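Local structure of peptidoglycan recognition protein 3 (Branchiostoma belcheri tsingtauense, 4Z8I) at residues G9-N14 with G23-H28; D31-E36 with S45-S50; F130-D135 with A174-A179. The protein probably hydrolyses the amide bond between N-acetylmuramic acid and L-alanine in bacterial peptidoglycan, as a zinc amidase fused to a chitin-binding domain. All coordinates share one frame; numbering follows the deposited sequence.

Contact 1: residues G9-N14 with G23-H28; sequences GRCGPN and GECNPH
G12 and G23 face each other as an antiparallel hydrogen-bonded pair, a single bridge between two loop segments whose touching parts run in directions 115° apart. Two backbone bonds hold it. The amide N of G12 donates to the carbonyl O of G23 at 2.9 Å in a nearly straight bond (N-H...O 175°). The return bond, from the N of G23 to the O of G12 at 3.0 Å, is more bent. Glycine suits both places: G12 has backbone angles that a CB would crowd, and the bare CA of G23 lets the C11 backbone come within 4.4 Å, CA to CA.

The packing contacts gather around C11. Its CB lies 3.4 Å from the O of G23. C11 CB also lies 3.6 Å from the O of E24. With C11 SG placed between its own backbone N and carbonyl carbon (chi1 63°), the sulfur sits 3.8 Å from the SG of C25. That distance is van der Waals packing, because each cysteine has its disulfide with another partner. Cysteine thus serves twice here, as a small buried apolar group and as a covalent anchor.

Around this core R10 forms a cation-pi contact with W39, and backbone hydrogen bonds between G9 and C40 and between C11 and G38 add to the hold. The disulfides lead to the small antiparallel sheet: C11 is joined to C34 on strand 33-34, and C25 to C40 on strand 40-41.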
loop_
_atom_site.group_PDB
_atom_site.type_symbol
_atom_site.label_atom_id
_atom_site.label_comp_id
_atom_site.label_asym_id
_atom_site.label_seq_id
_atom_site.Cartn_x
_atom_site.Cartn_y
_atom_site.Cartn_z
ATOM N N GLY A 9 9.190 13.139 -19.136
ATOM C CA GLY A 9 7.988 12.460 -19.585
ATOM C C GLY A 9 8.183 11.589 -20.813
ATOM O O GLY A 9 7.214 11.079 -21.381
ATOM N N ARG A 10 9.434 11.416 -21.224
ATOM C CA ARG A 10 9.740 10.581 -22.376
ATOM C C ARG A 10 10.107 9.162 -21.945
ATOM O O ARG A 10 10.378 8.913 -20.769
ATOM C CB ARG A 10 10.850 11.213 -23.214
ATOM C CG ARG A 10 10.577 12.673 -23.556
ATOM C CD ARG A 10 10.859 12.991 -25.017
ATOM N NE ARG A 10 9.965 12.268 -25.918
ATOM C CZ ARG A 10 9.938 12.431 -27.237
ATOM N NH1 ARG A 10 10.754 13.300 -27.820
ATOM N NH2 ARG A 10 9.093 11.726 -27.975
ATOM N N CYS A 11 10.100 8.234 -22.897
ATOM C CA CYS A 11 10.304 6.820 -22.595
ATOM C C CYS A 11 10.629 6.045 -23.866
ATOM O O CYS A 11 10.672 6.616 -24.955
ATOM C CB CYS A 11 9.047 6.235 -21.948
ATOM S SG CYS A 11 7.587 6.265 -23.028
ATOM N N GLY A 12 10.848 4.741 -23.726
ATOM C CA GLY A 12 11.156 3.898 -24.866
ATOM C C GLY A 12 12.643 3.666 -25.059
ATOM O O GLY A 12 13.451 4.069 -24.223
ATOM N N PRO A 13 13.010 3.013 -26.171
ATOM C CA PRO A 13 14.396 2.651 -26.486
ATOM C C PRO A 13 15.235 3.836 -26.965
ATOM O O PRO A 13 16.458 3.715 -27.051
ATOM C CB PRO A 13 14.233 1.631 -27.615
ATOM C CG PRO A 13 12.970 2.025 -28.285
ATOM C CD PRO A 13 12.068 2.527 -27.196
ATOM N N ASN A 14 14.591 4.959 -27.269
ATOM C CA ASN A 14 15.303 6.153 -27.718
ATOM C C ASN A 14 15.578 7.138 -26.582
ATOM O O ASN A 14 16.476 7.975 -26.676
ATOM C CB ASN A 14 14.538 6.851 -28.843
ATOM C CG ASN A 14 14.483 6.027 -30.115
ATOM O OD1 ASN A 14 15.324 5.156 -30.342
ATOM N ND2 ASN A 14 13.495 6.305 -30.956
ATOM N N GLY A 23 13.616 3.355 -21.334
ATOM C CA GLY A 23 12.989 4.203 -20.339
ATOM C C GLY A 23 11.544 3.787 -20.156
ATOM O O GLY A 23 10.845 3.507 -21.131
ATOM N N GLU A 24 11.090 3.741 -18.909
ATOM C CA GLU A 24 9.751 3.246 -18.620
ATOM C C GLU A 24 8.812 4.360 -18.173
ATOM O O GLU A 24 9.068 5.538 -18.418
ATOM C CB GLU A 24 9.814 2.143 -17.563
ATOM C CG GLU A 24 10.773 1.015 -17.916
ATOM C CD GLU A 24 10.778 -0.100 -16.889
ATOM O OE1 GLU A 24 10.130 0.055 -15.830
ATOM O OE2 GLU A 24 11.430 -1.135 -17.145
ATOM N N CYS A 25 7.719 3.980 -17.521
ATOM C CA CYS A 25 6.743 4.951 -17.048
ATOM C C CYS A 25 6.281 4.619 -15.634
ATOM O O CYS A 25 6.173 3.449 -15.266
ATOM C CB CYS A 25 5.545 5.018 -17.999
ATOM S SG CYS A 25 5.918 5.735 -19.620
ATOM N N ASN A 26 6.021 5.660 -14.849
ATOM C CA ASN A 26 5.526 5.516 -13.484
ATOM C C ASN A 26 4.172 4.811 -13.449
ATOM O O ASN A 26 3.170 5.365 -13.903
ATOM C CB ASN A 26 5.421 6.899 -12.833
ATOM C CG ASN A 26 5.021 6.837 -11.372
ATOM O OD1 ASN A 26 5.055 5.779 -10.744
ATOM N ND2 ASN A 26 4.648 7.983 -10.821
ATOM N N PRO A 27 4.142 3.584 -12.903
ATOM C CA PRO A 27 2.941 2.738 -12.882
ATOM C C PRO A 27 1.800 3.400 -12.129
ATOM O O PRO A 27 0.630 3.119 -12.387
ATOM C CB PRO A 27 3.403 1.495 -12.111
ATOM C CG PRO A 27 4.884 1.494 -12.222
ATOM C CD PRO A 27 5.283 2.933 -12.236
ATOM N N HIS A 28 2.152 4.284 -11.205
ATOM C CA HIS A 28 1.180 4.884 -10.308
ATOM C C HIS A 28 0.830 6.301 -10.749
ATOM O O HIS A 28 0.196 7.058 -10.014
ATOM C CB HIS A 28 1.733 4.855 -8.886
ATOM C CG HIS A 28 2.406 3.563 -8.543
ATOM N ND1 HIS A 28 1.758 2.536 -7.890
ATOM C CD2 HIS A 28 3.662 3.118 -8.788
ATOM C CE1 HIS A 28 2.590 1.520 -7.736
ATOM N NE2 HIS A 28 3.752 1.848 -8.274
#

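Contact 2: residues D31-E36 with S45-S50; sequences DHCCSE and SHCTCS
The disulfide C33-C47 makes this a covalent contact, tying strand 33-34 of the small antiparallel sheet to the short, weakly bonded helix 44-48 in the cysteine-rich N-terminal part of the chain. The SG atoms of C33 and C47 are 2.0 Å apart, with a chi3 of 97°, close to the relaxed right angle of a disulfide. Both sulfurs stand beside their own backbone N, anti to the carbonyl carbon, a torsion that brings the two together between strand and helix.

H46 fills the next place along. Its CB packs against the CB of C33 at 3.9 Å, and the ring presents its edge to S35, with H46 CD2 3.6 Å from S35 CB. A hydrogen bond from the backbone N of E43 to H46 ND1 helps to set the ring's rotation. Serine is small enough to admit that edge, and its OG has weak hydrogen bonds with W37 and W39.

Further out, E36 lays its aliphatic stem along C49: E36 CG touches C49 SG at 3.5 Å, and the extended chain keeps one carboxylate oxygen, E36 OE2, 3.9 Å from the CB of C49 at the exposed edge. C49 is itself bonded to C52, and its sulfur meets E36 by packing.

The two segments share no hydrogen bond. Their union therefore rests on the S-S bond and on van der Waals packing, which suits a small domain with little apolar interior; such a tie would probably depend on an oxidising environment.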
loop_
_atom_site.group_PDB
_atom_site.type_symbol
_atom_site.label_atom_id
_atom_site.label_comp_id
_atom_site.label_asym_id
_atom_site.label_seq_id
_atom_site.Cartn_x
_atom_site.Cartn_y
_atom_site.Cartn_z
ATOM N N ASP A 31 -0.322 8.939 -16.514
ATOM C CA ASP A 31 0.356 8.618 -17.768
ATOM C C ASP A 31 1.333 7.455 -17.592
ATOM O O ASP A 31 2.539 7.666 -17.450
ATOM C CB ASP A 31 1.102 9.845 -18.310
ATOM C CG ASP A 31 0.169 10.992 -18.660
ATOM O OD1 ASP A 31 -0.659 10.830 -19.581
ATOM O OD2 ASP A 31 0.274 12.061 -18.022
ATOM N N HIS A 32 0.814 6.230 -17.621
ATOM C CA HIS A 32 1.630 5.048 -17.335
ATOM C C HIS A 32 1.887 4.158 -18.550
ATOM O O HIS A 32 2.375 3.036 -18.409
ATOM C CB HIS A 32 0.986 4.222 -16.223
ATOM C CG HIS A 32 -0.485 4.016 -16.403
ATOM N ND1 HIS A 32 -1.029 3.505 -17.562
ATOM C CD2 HIS A 32 -1.528 4.248 -15.570
ATOM C CE1 HIS A 32 -2.343 3.436 -17.437
ATOM N NE2 HIS A 32 -2.670 3.878 -16.236
ATOM N N CYS A 33 1.561 4.654 -19.739
ATOM C CA CYS A 33 1.785 3.890 -20.959
ATOM C C CYS A 33 2.837 4.542 -21.843
ATOM O O CYS A 33 2.746 5.728 -22.159
ATOM C CB CYS A 33 0.483 3.739 -21.741
ATOM S SG CYS A 33 -0.787 2.780 -20.897
ATOM N N CYS A 34 3.834 3.761 -22.243
ATOM C CA CYS A 34 4.858 4.246 -23.156
ATOM C C CYS A 34 4.419 3.973 -24.590
ATOM O O CYS A 34 4.295 2.818 -24.995
ATOM C CB CYS A 34 6.191 3.554 -22.871
ATOM S SG CYS A 34 7.624 4.330 -23.649
ATOM N N SER A 35 4.187 5.036 -25.353
ATOM C CA SER A 35 3.648 4.917 -26.707
ATOM C C SER A 35 4.722 4.657 -27.763
ATOM O O SER A 35 5.897 4.479 -27.435
ATOM C CB SER A 35 2.866 6.180 -27.074
ATOM O OG SER A 35 3.732 7.297 -27.190
ATOM N N GLU A 36 4.302 4.629 -29.028
ATOM C CA GLU A 36 5.211 4.469 -30.163
ATOM C C GLU A 36 6.216 5.606 -30.220
ATOM O O GLU A 36 7.382 5.411 -30.564
ATOM C CB GLU A 36 4.428 4.482 -31.479
ATOM C CG GLU A 36 3.671 3.213 -31.814
ATOM C CD GLU A 36 2.792 3.389 -33.035
ATOM O OE1 GLU A 36 2.775 4.509 -33.589
ATOM O OE2 GLU A 36 2.119 2.417 -33.438
ATOM N N SER A 45 -4.614 4.850 -27.190
ATOM C CA SER A 45 -3.594 4.816 -28.232
ATOM C C SER A 45 -2.192 4.624 -27.653
ATOM O O SER A 45 -1.329 4.019 -28.286
ATOM C CB SER A 45 -3.639 6.102 -29.055
ATOM O OG SER A 45 -3.266 7.223 -28.271
ATOM N N HIS A 46 -1.971 5.145 -26.451
ATOM C CA HIS A 46 -0.677 5.021 -25.788
ATOM C C HIS A 46 -0.483 3.630 -25.192
ATOM O O HIS A 46 0.644 3.209 -24.936
ATOM C CB HIS A 46 -0.538 6.064 -24.672
ATOM C CG HIS A 46 -0.647 7.481 -25.141
ATOM N ND1 HIS A 46 -1.773 8.248 -24.936
ATOM C CD2 HIS A 46 0.233 8.274 -25.798
ATOM C CE1 HIS A 46 -1.585 9.450 -25.449
ATOM N NE2 HIS A 46 -0.375 9.493 -25.979
ATOM N N CYS A 47 -1.585 2.920 -24.969
ATOM C CA CYS A 47 -1.547 1.678 -24.201
ATOM C C CYS A 47 -1.732 0.413 -25.035
ATOM O O CYS A 47 -1.302 -0.665 -24.625
ATOM C CB CYS A 47 -2.605 1.710 -23.096
ATOM S SG CYS A 47 -2.480 3.117 -21.968
ATOM N N THR A 48 -2.368 0.542 -26.197
ATOM C CA THR A 48 -2.766 -0.632 -26.976
ATOM C C THR A 48 -2.061 -0.801 -28.321
ATOM O O THR A 48 -2.368 -1.736 -29.061
ATOM C CB THR A 48 -4.285 -0.652 -27.229
ATOM O OG1 THR A 48 -4.641 0.415 -28.118
ATOM C CG2 THR A 48 -5.032 -0.493 -25.929
ATOM N N CYS A 49 -1.133 0.093 -28.647
ATOM C CA CYS A 49 -0.354 -0.064 -29.872
ATOM C C CYS A 49 0.526 -1.305 -29.754
ATOM O O CYS A 49 0.722 -1.834 -28.656
ATOM C CB CYS A 49 0.501 1.174 -30.154
ATOM S SG CYS A 49 2.155 1.129 -29.432
ATOM N N SER A 50 1.051 -1.773 -30.881
ATOM C CA SER A 50 1.817 -3.014 -30.901
ATOM C C SER A 50 3.136 -2.888 -30.142
ATOM O O SER A 50 3.610 -3.853 -29.544
ATOM C CB SER A 50 2.075 -3.464 -32.341
ATOM O OG SER A 50 2.711 -4.730 -32.372
#

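Contact 3: residues F130-D135 with A174-A179; sequences FLVGND and ASAIAA
V132 and A176 form the apolar part of this strand-to-helix contact. The CG1 methyl of V132 meets the CB of A176 at 3.6 Å and reaches the CB of A179 more loosely, at 4.5 Å. Because CG1 lies anti to the V132 backbone N (chi1 171°), this branch is the one directed at the helix. A176 and A179, three residues apart, stand on the same side of the helix, and their short side chains let its backbone approach the strand: V132 CG1 is also 3.4 Å from the carbonyl O of A176.

Contacts of backbone with side chain follow at G133 and N134. The carbonyl O of G133 rests 3.5 Å from the CB of A176, and G133, lacking a CB, leaves space for the carboxylate of D135. That carboxylate turns to other partners, Y139 and N137.

The polar contact is indirect. S175 OG comes within 3.5 Å of the N134 carbonyl O without bonding to it. T173 joins them, since its OG1 is hydrogen-bonded to both S175 OG and N134 O, and makes a weak hydrogen bond with the N of A176 in the first turn of the helix.

Helix 174-190 thus packs by small residues against strand 130-132 of the mixed six-stranded sheet. A helix laid on the sheet in this way is consistent with the mixed alpha-beta fold of the peptidoglycan recognition protein amidases, a central sheet flanked by helices.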
loop_
_atom_site.group_PDB
_atom_site.type_symbol
_atom_site.label_atom_id
_atom_site.label_comp_id
_atom_site.label_asym_id
_atom_site.label_seq_id
_atom_site.Cartn_x
_atom_site.Cartn_y
_atom_site.Cartn_z
ATOM N N PHE A 130 -5.144 -3.577 6.145
ATOM C CA PHE A 130 -4.055 -4.265 5.464
ATOM C C PHE A 130 -2.784 -4.233 6.300
ATOM O O PHE A 130 -2.578 -3.320 7.102
ATOM C CB PHE A 130 -3.780 -3.632 4.100
ATOM C CG PHE A 130 -4.918 -3.754 3.132
ATOM C CD1 PHE A 130 -5.093 -4.914 2.392
ATOM C CD2 PHE A 130 -5.806 -2.705 2.951
ATOM C CE1 PHE A 130 -6.138 -5.028 1.495
ATOM C CE2 PHE A 130 -6.855 -2.812 2.055
ATOM C CZ PHE A 130 -7.022 -3.974 1.327
ATOM N N LEU A 131 -1.936 -5.237 6.110
ATOM C CA LEU A 131 -0.629 -5.245 6.754
ATOM C C LEU A 131 0.465 -5.332 5.698
ATOM O O LEU A 131 0.207 -5.692 4.557
ATOM C CB LEU A 131 -0.511 -6.383 7.771
ATOM C CG LEU A 131 -1.480 -6.316 8.958
ATOM C CD1 LEU A 131 -2.756 -7.080 8.656
ATOM C CD2 LEU A 131 -0.846 -6.827 10.246
ATOM N N VAL A 132 1.682 -4.967 6.077
ATOM C CA VAL A 132 2.814 -4.995 5.163
ATOM C C VAL A 132 4.014 -5.542 5.913
ATOM O O VAL A 132 4.313 -5.090 7.020
ATOM C CB VAL A 132 3.145 -3.585 4.626
ATOM C CG1 VAL A 132 4.452 -3.599 3.862
ATOM C CG2 VAL A 132 2.024 -3.071 3.736
ATOM N N GLY A 133 4.685 -6.529 5.328
ATOM C CA GLY A 133 5.862 -7.110 5.947
ATOM C C GLY A 133 7.132 -6.706 5.225
ATOM O O GLY A 133 7.086 -6.239 4.086
ATOM N N ASN A 134 8.272 -6.889 5.884
ATOM C CA ASN A 134 9.561 -6.580 5.278
ATOM C C ASN A 134 9.879 -7.523 4.123
ATOM O O ASN A 134 10.861 -7.327 3.406
ATOM C CB ASN A 134 10.677 -6.612 6.327
ATOM C CG ASN A 134 10.843 -5.285 7.050
ATOM O OD1 ASN A 134 10.069 -4.350 6.846
ATOM N ND2 ASN A 134 11.861 -5.199 7.899
ATOM N N ASP A 135 9.039 -8.542 3.949
ATOM C CA ASP A 135 9.148 -9.455 2.817
ATOM C C ASP A 135 8.632 -8.791 1.545
ATOM O O ASP A 135 8.714 -9.361 0.456
ATOM C CB ASP A 135 8.371 -10.746 3.085
ATOM C CG ASP A 135 6.870 -10.519 3.180
ATOM O OD1 ASP A 135 6.457 -9.406 3.571
ATOM O OD2 ASP A 135 6.104 -11.457 2.868
ATOM N N ALA A 174 12.751 -1.268 1.641
ATOM C CA ALA A 174 12.238 -0.480 0.528
ATOM C C ALA A 174 11.073 -1.192 -0.145
ATOM O O ALA A 174 10.154 -0.552 -0.658
ATOM C CB ALA A 174 13.342 -0.197 -0.475
ATOM N N SER A 175 11.110 -2.522 -0.128
ATOM C CA SER A 175 10.034 -3.322 -0.708
ATOM C C SER A 175 8.726 -3.158 0.063
ATOM O O SER A 175 7.645 -3.178 -0.523
ATOM C CB SER A 175 10.432 -4.798 -0.774
ATOM O OG SER A 175 10.717 -5.309 0.514
ATOM N N ALA A 176 8.829 -2.991 1.379
ATOM C CA ALA A 176 7.650 -2.771 2.211
ATOM C C ALA A 176 7.004 -1.424 1.888
ATOM O O ALA A 176 5.784 -1.334 1.703
ATOM C CB ALA A 176 8.020 -2.854 3.683
ATOM N N ILE A 177 7.834 -0.386 1.815
ATOM C CA ILE A 177 7.390 0.955 1.451
ATOM C C ILE A 177 6.724 0.953 0.077
ATOM O O ILE A 177 5.619 1.480 -0.099
ATOM C CB ILE A 177 8.577 1.933 1.407
ATOM C CG1 ILE A 177 9.453 1.786 2.657
ATOM C CG2 ILE A 177 8.088 3.361 1.233
ATOM C CD1 ILE A 177 8.749 2.115 3.952
ATOM N N ALA A 178 7.410 0.355 -0.892
ATOM C CA ALA A 178 6.899 0.243 -2.253
ATOM C C ALA A 178 5.559 -0.477 -2.285
ATOM O O ALA A 178 4.641 -0.074 -3.003
ATOM C CB ALA A 178 7.902 -0.476 -3.128
ATOM N N ALA A 179 5.450 -1.545 -1.500
ATOM C CA ALA A 179 4.212 -2.313 -1.432
ATOM C C ALA A 179 3.065 -1.486 -0.855
ATOM O O ALA A 179 1.937 -1.562 -1.342
ATOM C CB ALA A 179 4.415 -3.577 -0.625
#

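Contacts 1 and 2 belong to one compact unit, their centres 10 Å apart. The disulfide C11-C34 (SG to SG 2.0 Å) joins them, and the CB of C25 packs 3.8 Å from the O of H32. Pairing of the first cysteine with the fourth, second with fifth, third with sixth and seventh with eighth is consistent with a hevein-like chitin-binding domain. Contact 3 lies in the amidase, centred 24 Å from contact 1 and 29 Å from contact 2. A weak hydrogen bond between H28 ND1 and S185 OG links 23-28 to helix 174-190. The zinc, held by H93, H202 and C210, is about 13 Å from the V132 side chain.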